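PDB 2I10: putative TetR transcriptional regulator from Rhodococcus sp., which probably binds DNA as a TetR-family regulator of transcription and has a pocket that takes up p-nitrophenol. Local coordinates for residues Gln18-Leu23 / Glu60-Arg65; Glu76-Pro81 / Arg135-Asp140; Arg162-Ala167 / Gln193-Ala198. All coordinates share one frame; numbering follows the deposited sequence.

Contact 1 (Gln18-Leu23 / Glu60-Arg65); sequences QTAMEL and EKTLDR
T62 OG1 is hydrogen-bonded to the backbone carbonyl O of L58, one turn back in its own helix, and from there it also touches helix 15-27. A20 CB lies 3.7 Å from T62 OG1, a plain van der Waals contact. The methyl branch does the rest. T62 CG2 points to the backbone side of M21 and comes to 3.7 Å from M21 CA, with M21 CB equally near.

T62 chi1 is -64°, which sets OG1 beside the backbone N and CG2 anti to it. One branch is thus given to the carbonyl of L58 and A20, the other to M21. M21 is deposited as selenomethionine. Its chain bends at chi2 and chi3 and brings SE to 3.8 Å from T62 CG2. The methyl is therefore met by CA, CB and SE of one residue.

The two helices come close here, with M21 CA 6.1 Å from T62 CA. The small side chains of A20 and T62 are consistent with this close approach. Helix 15-27 precedes the predicted helix-turn-helix, and helix 55-66 follows it, as in the N-terminal DNA-binding domain of TetR regulators. M21 also packs on M108 of its own chain and on L114 of the second subunit.

All three touching residues are buried. The helices meet through apolar surface, and the one polar side-chain atom at the contact has its hydrogen-bond partner within its own helix.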
loop_
_atom_site.group_PDB
_atom_site.type_symbol
_atom_site.label_atom_id
_atom_site.label_comp_id
_atom_site.label_asym_id
_atom_site.label_seq_id
_atom_site.Cartn_x
_atom_site.Cartn_y
_atom_site.Cartn_z
ATOM N N GLN B 18 0.209 12.630 14.103
ATOM C CA GLN B 18 1.302 11.771 13.725
ATOM C C GLN B 18 2.096 11.343 14.913
ATOM O O GLN B 18 2.506 10.200 14.987
ATOM C CB GLN B 18 2.213 12.491 12.738
ATOM C CG GLN B 18 3.368 11.700 12.219
ATOM C CD GLN B 18 4.068 12.496 11.103
ATOM O OE1 GLN B 18 4.950 12.000 10.452
ATOM N NE2 GLN B 18 3.654 13.760 10.910
ATOM N N THR B 19 2.344 12.275 15.833
ATOM C CA THR B 19 3.044 11.954 17.065
ATOM C C THR B 19 2.298 10.917 17.906
ATOM O O THR B 19 2.891 9.949 18.399
ATOM C CB THR B 19 3.316 13.247 17.886
ATOM O OG1 THR B 19 4.002 14.143 17.030
ATOM C CG2 THR B 19 4.195 12.948 19.055
ATOM N N ALA B 20 0.993 11.142 18.060
ATOM C CA ALA B 20 0.093 10.181 18.717
ATOM C C ALA B 20 0.079 8.815 18.032
ATOM O O ALA B 20 0.242 7.799 18.705
ATOM C CB ALA B 20 -1.269 10.768 18.808
HETATM N N MSE B 21 -0.062 8.779 16.701
HETATM C CA MSE B 21 0.107 7.534 15.931
HETATM C C MSE B 21 1.379 6.740 16.245
HETATM O O MSE B 21 1.298 5.534 16.480
HETATM C CB MSE B 21 0.036 7.787 14.414
HETATM C CG MSE B 21 0.253 6.542 13.510
HETATM SE SE MSE B 21 -1.396 5.519 13.472
HETATM C CE MSE B 21 -1.372 4.401 15.134
ATOM N N GLU B 22 2.548 7.380 16.247
ATOM C CA GLU B 22 3.815 6.660 16.511
ATOM C C GLU B 22 3.810 6.011 17.861
ATOM O O GLU B 22 4.313 4.905 18.008
ATOM C CB GLU B 22 5.066 7.579 16.429
ATOM C CG GLU B 22 4.987 8.594 15.317
ATOM C CD GLU B 22 6.243 9.459 15.160
ATOM O OE1 GLU B 22 6.734 10.085 16.145
ATOM O OE2 GLU B 22 6.710 9.522 14.003
ATOM N N LEU B 23 3.297 6.728 18.859
ATOM C CA LEU B 23 3.183 6.193 20.193
ATOM C C LEU B 23 2.272 5.012 20.233
ATOM O O LEU B 23 2.615 3.987 20.798
ATOM C CB LEU B 23 2.624 7.241 21.167
ATOM C CG LEU B 23 3.593 8.149 21.884
ATOM C CD1 LEU B 23 2.813 9.235 22.612
ATOM C CD2 LEU B 23 4.477 7.339 22.849
ATOM N N GLU B 60 -9.250 7.675 18.751
ATOM C CA GLU B 60 -10.236 7.545 17.671
ATOM C C GLU B 60 -9.962 8.552 16.554
ATOM O O GLU B 60 -10.165 8.238 15.395
ATOM C CB GLU B 60 -11.686 7.717 18.198
ATOM C CG GLU B 60 -12.100 6.742 19.367
ATOM C CD GLU B 60 -12.188 5.265 18.968
ATOM O OE1 GLU B 60 -12.263 4.986 17.766
ATOM O OE2 GLU B 60 -12.224 4.376 19.862
ATOM N N LYS B 61 -9.485 9.753 16.896
ATOM C CA LYS B 61 -9.128 10.769 15.867
ATOM C C LYS B 61 -7.906 10.309 15.040
ATOM O O LYS B 61 -7.807 10.574 13.837
ATOM C CB LYS B 61 -8.803 12.151 16.505
ATOM C CG LYS B 61 -9.950 12.867 17.235
ATOM C CD LYS B 61 -9.410 14.056 18.178
ATOM C CE LYS B 61 -10.362 14.466 19.307
ATOM N NZ LYS B 61 -11.771 14.806 18.836
ATOM N N THR B 62 -6.970 9.656 15.715
ATOM C CA THR B 62 -5.762 9.141 15.071
ATOM C C THR B 62 -6.186 8.036 14.054
ATOM O O THR B 62 -5.718 8.038 12.925
ATOM C CB THR B 62 -4.737 8.624 16.113
ATOM O OG1 THR B 62 -4.291 9.721 16.921
ATOM C CG2 THR B 62 -3.495 8.077 15.440
ATOM N N LEU B 63 -7.108 7.157 14.439
ATOM C CA LEU B 63 -7.610 6.119 13.545
ATOM C C LEU B 63 -8.376 6.696 12.386
ATOM O O LEU B 63 -8.311 6.129 11.288
ATOM C CB LEU B 63 -8.449 5.081 14.289
ATOM C CG LEU B 63 -7.842 4.245 15.423
ATOM C CD1 LEU B 63 -8.910 3.265 15.984
ATOM C CD2 LEU B 63 -6.583 3.455 14.963
ATOM N N ASP B 64 -9.142 7.765 12.595
ATOM C CA ASP B 64 -9.781 8.464 11.477
ATOM C C ASP B 64 -8.746 8.900 10.444
ATOM O O ASP B 64 -8.992 8.806 9.253
ATOM C CB ASP B 64 -10.537 9.723 11.939
ATOM C CG ASP B 64 -11.758 9.416 12.786
ATOM O OD1 ASP B 64 -12.204 8.243 12.804
ATOM O OD2 ASP B 64 -12.284 10.366 13.439
ATOM N N ARG B 65 -7.603 9.414 10.911
ATOM C CA ARG B 65 -6.566 9.924 10.016
ATOM C C ARG B 65 -5.808 8.781 9.290
ATOM O O ARG B 65 -5.491 8.911 8.123
ATOM C CB ARG B 65 -5.608 10.836 10.798
ATOM C CG ARG B 65 -4.493 11.518 9.986
ATOM C CD ARG B 65 -5.020 12.509 8.952
ATOM N NE ARG B 65 -5.881 13.575 9.489
ATOM C CZ ARG B 65 -5.472 14.814 9.768
ATOM N NH1 ARG B 65 -4.199 15.146 9.597
ATOM N NH2 ARG B 65 -6.325 15.721 10.242
#

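Contact 2 (Glu76-Pro81 / Arg135-Asp140); sequences EAMVRP and RQTVLD
M78 and T137 make the closest apolar contact, with M78 CG 3.7 Å from T137 CG2. M78, deposited as selenomethionine, points its CB toward helix 121-148. Its CG is anti to the carbonyl carbon (chi1 -64°), and the chain then bends at chi2 and chi3. The bends carry SE along the facing helix, 4.4 Å from V138 CA and 4.2 Å from T137 O. M78 therefore meets a methyl of T137 through CG, while SE lies near T137 O and V138. V138 meets SE about equally through CA and its side chain. A86 of helix 83-98 also packs on M78, and A161 of helix 157-177 packs on V138.

The contact lies in the all-helical C-terminal, ligand-binding part of a TetR-type fold. It joins helix 71-78 to the long helix 121-148. Just past M78 the chain turns: R80 N bonds A77 O at 3.2 Å, and R80 then takes an extended backbone.

Polar side-chain bonds lie within helix 121-148 itself. T137 OG1 bonds the backbone O of Q133, so the hydroxyl is used within its own helix while CG2 faces M78. Q136 NE2 donates to D140 OD1 at 2.9 Å, one turn on, in a bond that does not meet segment 76-81. The N-H...O angle is 158°. The acceptor lies in the amide plane of Q136, but the donor stands 49° out of the carboxylate plane of D140. R141 reaches back to R80 O.

R135 belongs to the ligand pocket. R135 NE forms a salt bridge with E132, and L139 CD1 sits 3.5 Å above one face of the R135 guanidinium. R135 also touches the bound p-nitrophenol.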
loop_
_atom_site.group_PDB
_atom_site.type_symbol
_atom_site.label_atom_id
_atom_site.label_comp_id
_atom_site.label_asym_id
_atom_site.label_seq_id
_atom_site.Cartn_x
_atom_site.Cartn_y
_atom_site.Cartn_z
ATOM N N GLU B 76 -21.105 4.329 5.642
ATOM C CA GLU B 76 -21.736 5.431 4.938
ATOM C C GLU B 76 -21.667 5.251 3.434
ATOM O O GLU B 76 -22.619 5.568 2.723
ATOM C CB GLU B 76 -21.235 6.819 5.425
ATOM C CG GLU B 76 -19.973 7.398 4.767
ATOM C CD GLU B 76 -19.392 8.627 5.534
ATOM O OE1 GLU B 76 -19.766 8.854 6.725
ATOM O OE2 GLU B 76 -18.563 9.365 4.935
ATOM N N ALA B 77 -20.550 4.721 2.938
ATOM C CA ALA B 77 -20.434 4.448 1.509
ATOM C C ALA B 77 -21.373 3.290 1.075
ATOM O O ALA B 77 -21.946 3.339 0.007
ATOM C CB ALA B 77 -18.988 4.140 1.154
HETATM N N MSE B 78 -21.537 2.266 1.906
HETATM C CA MSE B 78 -22.293 1.075 1.500
HETATM C C MSE B 78 -23.786 1.361 1.298
HETATM O O MSE B 78 -24.473 0.568 0.657
HETATM C CB MSE B 78 -22.089 -0.067 2.502
HETATM C CG MSE B 78 -20.644 -0.575 2.594
HETATM SE SE MSE B 78 -19.901 -1.308 0.908
HETATM C CE MSE B 78 -18.977 0.268 0.275
ATOM N N VAL B 79 -24.264 2.498 1.835
ATOM C CA VAL B 79 -25.676 2.908 1.759
ATOM C C VAL B 79 -26.085 3.379 0.357
ATOM O O VAL B 79 -27.256 3.452 0.049
ATOM C CB VAL B 79 -26.033 3.940 2.888
ATOM C CG1 VAL B 79 -27.412 4.521 2.710
ATOM C CG2 VAL B 79 -25.990 3.258 4.235
ATOM N N ARG B 80 -25.135 3.642 -0.516
ATOM C CA ARG B 80 -25.446 3.984 -1.897
ATOM C C ARG B 80 -26.243 2.864 -2.567
ATOM O O ARG B 80 -26.069 1.689 -2.230
ATOM C CB ARG B 80 -24.165 4.292 -2.704
ATOM C CG ARG B 80 -23.258 5.401 -2.118
ATOM C CD ARG B 80 -23.991 6.666 -1.674
ATOM N NE ARG B 80 -24.366 7.544 -2.783
ATOM C CZ ARG B 80 -24.025 8.838 -2.887
ATOM N NH1 ARG B 80 -23.290 9.444 -1.950
ATOM N NH2 ARG B 80 -24.425 9.546 -3.940
ATOM N N PRO B 81 -27.113 3.235 -3.540
ATOM C CA PRO B 81 -28.109 2.345 -4.123
ATOM C C PRO B 81 -27.594 1.184 -4.973
ATOM O O PRO B 81 -28.360 0.288 -5.257
ATOM C CB PRO B 81 -28.940 3.291 -5.014
ATOM C CG PRO B 81 -28.596 4.664 -4.545
ATOM C CD PRO B 81 -27.202 4.590 -4.118
ATOM N N ARG B 135 -13.732 -6.543 4.536
ATOM C CA ARG B 135 -13.954 -7.546 3.523
ATOM C C ARG B 135 -15.406 -8.053 3.599
ATOM O O ARG B 135 -16.090 -8.092 2.595
ATOM C CB ARG B 135 -12.971 -8.729 3.664
ATOM C CG ARG B 135 -12.969 -9.665 2.442
ATOM C CD ARG B 135 -11.995 -10.859 2.588
ATOM N NE ARG B 135 -12.591 -11.782 3.521
ATOM C CZ ARG B 135 -13.317 -12.846 3.182
ATOM N NH1 ARG B 135 -13.869 -13.575 4.154
ATOM N NH2 ARG B 135 -13.434 -13.222 1.902
ATOM N N GLN B 136 -15.853 -8.426 4.800
ATOM C CA GLN B 136 -17.219 -8.911 4.982
ATOM C C GLN B 136 -18.317 -7.881 4.659
ATOM O O GLN B 136 -19.347 -8.250 4.124
ATOM C CB GLN B 136 -17.419 -9.513 6.391
ATOM C CG GLN B 136 -18.762 -10.290 6.506
ATOM C CD GLN B 136 -18.892 -11.416 5.484
ATOM O OE1 GLN B 136 -17.972 -12.242 5.351
ATOM N NE2 GLN B 136 -20.016 -11.440 4.729
ATOM N N THR B 137 -18.096 -6.613 5.024
ATOM C CA THR B 137 -19.021 -5.513 4.722
ATOM C C THR B 137 -19.190 -5.303 3.209
ATOM O O THR B 137 -20.287 -5.039 2.685
ATOM C CB THR B 137 -18.500 -4.182 5.363
ATOM O OG1 THR B 137 -18.430 -4.330 6.799
ATOM C CG2 THR B 137 -19.424 -3.038 5.048
ATOM N N VAL B 138 -18.074 -5.397 2.501
ATOM C CA VAL B 138 -18.074 -5.311 1.046
ATOM C C VAL B 138 -18.780 -6.538 0.487
ATOM O O VAL B 138 -19.631 -6.404 -0.349
ATOM C CB VAL B 138 -16.588 -5.120 0.505
ATOM C CG1 VAL B 138 -16.528 -5.265 -0.987
ATOM C CG2 VAL B 138 -16.093 -3.750 0.893
ATOM N N LEU B 139 -18.476 -7.727 0.989
ATOM C CA LEU B 139 -19.179 -8.941 0.544
ATOM C C LEU B 139 -20.696 -8.879 0.814
ATOM O O LEU B 139 -21.496 -9.368 -0.007
ATOM C CB LEU B 139 -18.612 -10.222 1.239
ATOM C CG LEU B 139 -17.273 -10.808 0.766
ATOM C CD1 LEU B 139 -16.695 -11.844 1.750
ATOM C CD2 LEU B 139 -17.405 -11.366 -0.680
ATOM N N ASP B 140 -21.084 -8.339 1.970
ATOM C CA ASP B 140 -22.524 -8.201 2.303
ATOM C C ASP B 140 -23.111 -7.281 1.270
ATOM O O ASP B 140 -24.210 -7.532 0.775
ATOM C CB ASP B 140 -22.730 -7.568 3.693
ATOM C CG ASP B 140 -22.444 -8.522 4.824
ATOM O OD1 ASP B 140 -22.419 -9.751 4.559
ATOM O OD2 ASP B 140 -22.261 -8.063 6.000
#

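Contact 3 (Arg162-Ala167 / Gln193-Ala198); sequences RYVMAA and QVVPRA. With NPO (p-nitrophenol), chain C.
Y163 CA lies 8.6 Å from V194 CA, and V164 CA lies 8.5 Å from V195 CA, so two successive residues of the C-terminal tail face two of helix 157-177. This helix and helix 181-192 both reach the second subunit, consistent with the helical-bundle dimer interface of TetR-family regulators.

The Y163-V194 pair carries most of the contact. V194 CG1 stands over one face of the Y163 ring, 4.0 Å from the centroid and 21° off the normal, a CH-pi contact. V194 CB leans on Y163 CE2 at 3.5 Å. V194 CG2 instead reaches the hydroxyl end, 3.4 Å from Y163 OH. A167 CB packs on the opposite ring face, toward the rim. Y163 CG is anti to the backbone N (chi1 159°), which sends the ring out to the tail.

Y163 OH is hydrogen-bonded to A191 O and weakly to OH of Y163 of the second subunit. A leucine in its place would probably leave A191 O without this bond and V194 CG1 without its aromatic face.

Next to this, V164 CG2 and V195 CG2 meet at 4.2 Å, their side chains crossing at about a right angle. V87 of helix 83-98 packs on both.

R162 belongs to the ligand pocket. Its guanidinium is salt-bridged to E174 and E183 of the second subunit. It meets the bound p-nitrophenol edge-on, but the detail of this placement is doubtful, since R162 NH2 lies only 2.8 Å from ligand atom C6.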
loop_
_atom_site.group_PDB
_atom_site.type_symbol
_atom_site.label_atom_id
_atom_site.label_comp_id
_atom_site.label_asym_id
_atom_site.label_seq_id
_atom_site.Cartn_x
_atom_site.Cartn_y
_atom_site.Cartn_z
ATOM N N ARG B 162 -11.700 -8.813 -2.757
ATOM C CA ARG B 162 -10.244 -8.762 -2.675
ATOM C C ARG B 162 -9.720 -7.669 -3.589
ATOM O O ARG B 162 -8.822 -6.927 -3.233
ATOM C CB ARG B 162 -9.662 -10.148 -3.049
ATOM C CG ARG B 162 -8.176 -10.374 -2.702
ATOM C CD ARG B 162 -7.899 -10.259 -1.178
ATOM N NE ARG B 162 -8.538 -11.333 -0.426
ATOM C CZ ARG B 162 -8.466 -11.517 0.893
ATOM N NH1 ARG B 162 -7.795 -10.664 1.671
ATOM N NH2 ARG B 162 -9.100 -12.545 1.435
ATOM N N TYR B 163 -10.287 -7.541 -4.769
ATOM C CA TYR B 163 -9.829 -6.482 -5.638
ATOM C C TYR B 163 -10.079 -5.103 -5.012
ATOM O O TYR B 163 -9.221 -4.243 -5.095
ATOM C CB TYR B 163 -10.483 -6.553 -7.009
ATOM C CG TYR B 163 -10.409 -5.231 -7.718
ATOM C CD1 TYR B 163 -9.266 -4.863 -8.428
ATOM C CD2 TYR B 163 -11.470 -4.342 -7.661
ATOM C CE1 TYR B 163 -9.205 -3.639 -9.056
ATOM C CE2 TYR B 163 -11.396 -3.105 -8.265
ATOM C CZ TYR B 163 -10.264 -2.769 -8.975
ATOM O OH TYR B 163 -10.206 -1.534 -9.627
ATOM N N VAL B 164 -11.256 -4.889 -4.428
ATOM C CA VAL B 164 -11.579 -3.590 -3.777
ATOM C C VAL B 164 -10.606 -3.268 -2.670
ATOM O O VAL B 164 -10.237 -2.115 -2.517
ATOM C CB VAL B 164 -13.056 -3.522 -3.215
ATOM C CG1 VAL B 164 -13.306 -2.213 -2.404
ATOM C CG2 VAL B 164 -14.075 -3.638 -4.368
HETATM N N MSE B 165 -10.222 -4.280 -1.878
HETATM C CA MSE B 165 -9.248 -4.110 -0.811
HETATM C C MSE B 165 -7.871 -3.718 -1.378
HETATM O O MSE B 165 -7.219 -2.811 -0.882
HETATM C CB MSE B 165 -9.126 -5.411 -0.028
HETATM C CG MSE B 165 -10.443 -5.829 0.771
HETATM SE SE MSE B 165 -10.237 -7.644 1.431
HETATM C CE MSE B 165 -8.957 -7.389 2.874
ATOM N N ALA B 166 -7.418 -4.453 -2.391
ATOM C CA ALA B 166 -6.200 -4.092 -3.155
ATOM C C ALA B 166 -6.275 -2.666 -3.700
ATOM O O ALA B 166 -5.331 -1.878 -3.553
ATOM C CB ALA B 166 -5.973 -5.119 -4.285
ATOM N N ALA B 167 -7.422 -2.282 -4.253
ATOM C CA ALA B 167 -7.542 -0.918 -4.757
ATOM C C ALA B 167 -7.374 0.169 -3.660
ATOM O O ALA B 167 -6.661 1.160 -3.857
ATOM C CB ALA B 167 -8.865 -0.721 -5.551
ATOM N N GLN B 193 -14.702 1.193 -11.710
ATOM C CA GLN B 193 -15.272 0.632 -12.940
ATOM C C GLN B 193 -15.319 -0.881 -12.929
ATOM O O GLN B 193 -16.151 -1.472 -13.598
ATOM C CB GLN B 193 -14.466 1.079 -14.175
ATOM C CG GLN B 193 -14.938 2.355 -14.841
ATOM C CD GLN B 193 -13.956 2.847 -15.936
ATOM O OE1 GLN B 193 -13.031 2.116 -16.358
ATOM N NE2 GLN B 193 -14.171 4.082 -16.410
ATOM N N VAL B 194 -14.400 -1.499 -12.199
ATOM C CA VAL B 194 -14.360 -2.949 -12.054
ATOM C C VAL B 194 -15.582 -3.527 -11.340
ATOM O O VAL B 194 -15.931 -4.676 -11.560
ATOM C CB VAL B 194 -13.056 -3.399 -11.372
ATOM C CG1 VAL B 194 -13.052 -4.920 -11.155
ATOM C CG2 VAL B 194 -11.842 -2.960 -12.252
ATOM N N VAL B 195 -16.221 -2.739 -10.483
ATOM C CA VAL B 195 -17.513 -3.153 -9.912
ATOM C C VAL B 195 -18.620 -2.825 -10.921
ATOM O O VAL B 195 -18.950 -1.667 -11.134
ATOM C CB VAL B 195 -17.738 -2.521 -8.568
ATOM C CG1 VAL B 195 -19.073 -3.020 -7.936
ATOM C CG2 VAL B 195 -16.557 -2.883 -7.640
ATOM N N PRO B 196 -19.165 -3.856 -11.594
ATOM C CA PRO B 196 -20.118 -3.567 -12.673
ATOM C C PRO B 196 -21.458 -3.031 -12.200
ATOM O O PRO B 196 -21.859 -3.297 -11.072
ATOM C CB PRO B 196 -20.337 -4.936 -13.328
ATOM C CG PRO B 196 -19.280 -5.844 -12.726
ATOM C CD PRO B 196 -18.950 -5.303 -11.413
ATOM N N ARG B 197 -22.119 -2.251 -13.055
ATOM C CA ARG B 197 -23.509 -1.875 -12.826
ATOM C C ARG B 197 -24.361 -2.383 -13.973
ATOM O O ARG B 197 -24.395 -1.776 -15.053
ATOM C CB ARG B 197 -23.684 -0.361 -12.662
ATOM C CG ARG B 197 -25.032 0.002 -12.025
ATOM C CD ARG B 197 -25.461 1.435 -12.286
ATOM N NE ARG B 197 -26.826 1.664 -11.812
ATOM C CZ ARG B 197 -27.908 1.738 -12.587
ATOM N NH1 ARG B 197 -27.816 1.626 -13.913
ATOM N NH2 ARG B 197 -29.096 1.939 -12.032
ATOM N N ALA B 198 -25.035 -3.514 -13.747
ATOM C CA ALA B 198 -25.938 -4.105 -14.758
ATOM C C ALA B 198 -27.200 -3.259 -14.923
ATOM O O ALA B 198 -27.669 -2.649 -13.950
ATOM C CB ALA B 198 -26.303 -5.551 -14.397
HETATM C C1 NPO C . -8.059 -14.088 4.081
HETATM C C2 NPO C . -6.780 -14.423 4.489
HETATM C C3 NPO C . -5.902 -13.460 4.916
HETATM C C4 NPO C . -6.283 -12.152 4.944
HETATM C C5 NPO C . -7.559 -11.774 4.543
HETATM C C6 NPO C . -8.452 -12.745 4.112
HETATM O OH NPO C . -5.354 -11.260 5.369
HETATM N N1 NPO C . -8.884 -15.169 3.669
HETATM O O2 NPO C . -8.419 -16.311 3.787
HETATM O O3 NPO C . -10.028 -15.019 3.225
#

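How the contacts relate
From the N terminus, contact 1 comes first and closes a loop of 36 residues that includes the predicted helix-turn-helix. Contact 2 opens soon after and spans 53 residues, bringing helix 71-78 to helix 121-148. Contact 3 closes the last loop, 25 residues long, between helix 157-177 and the tail. The three are in series; none nests in or crosses another. Contact 1 joins the helices before and after the predicted DNA-binding motif. Its centre is about 25 Å from that of contact 2 and about 29 Å from that of contact 3. Contacts 2 and 3 touch each other through R135, which packs on R162 and M165. Contacts 1 and 3 both reach the second subunit.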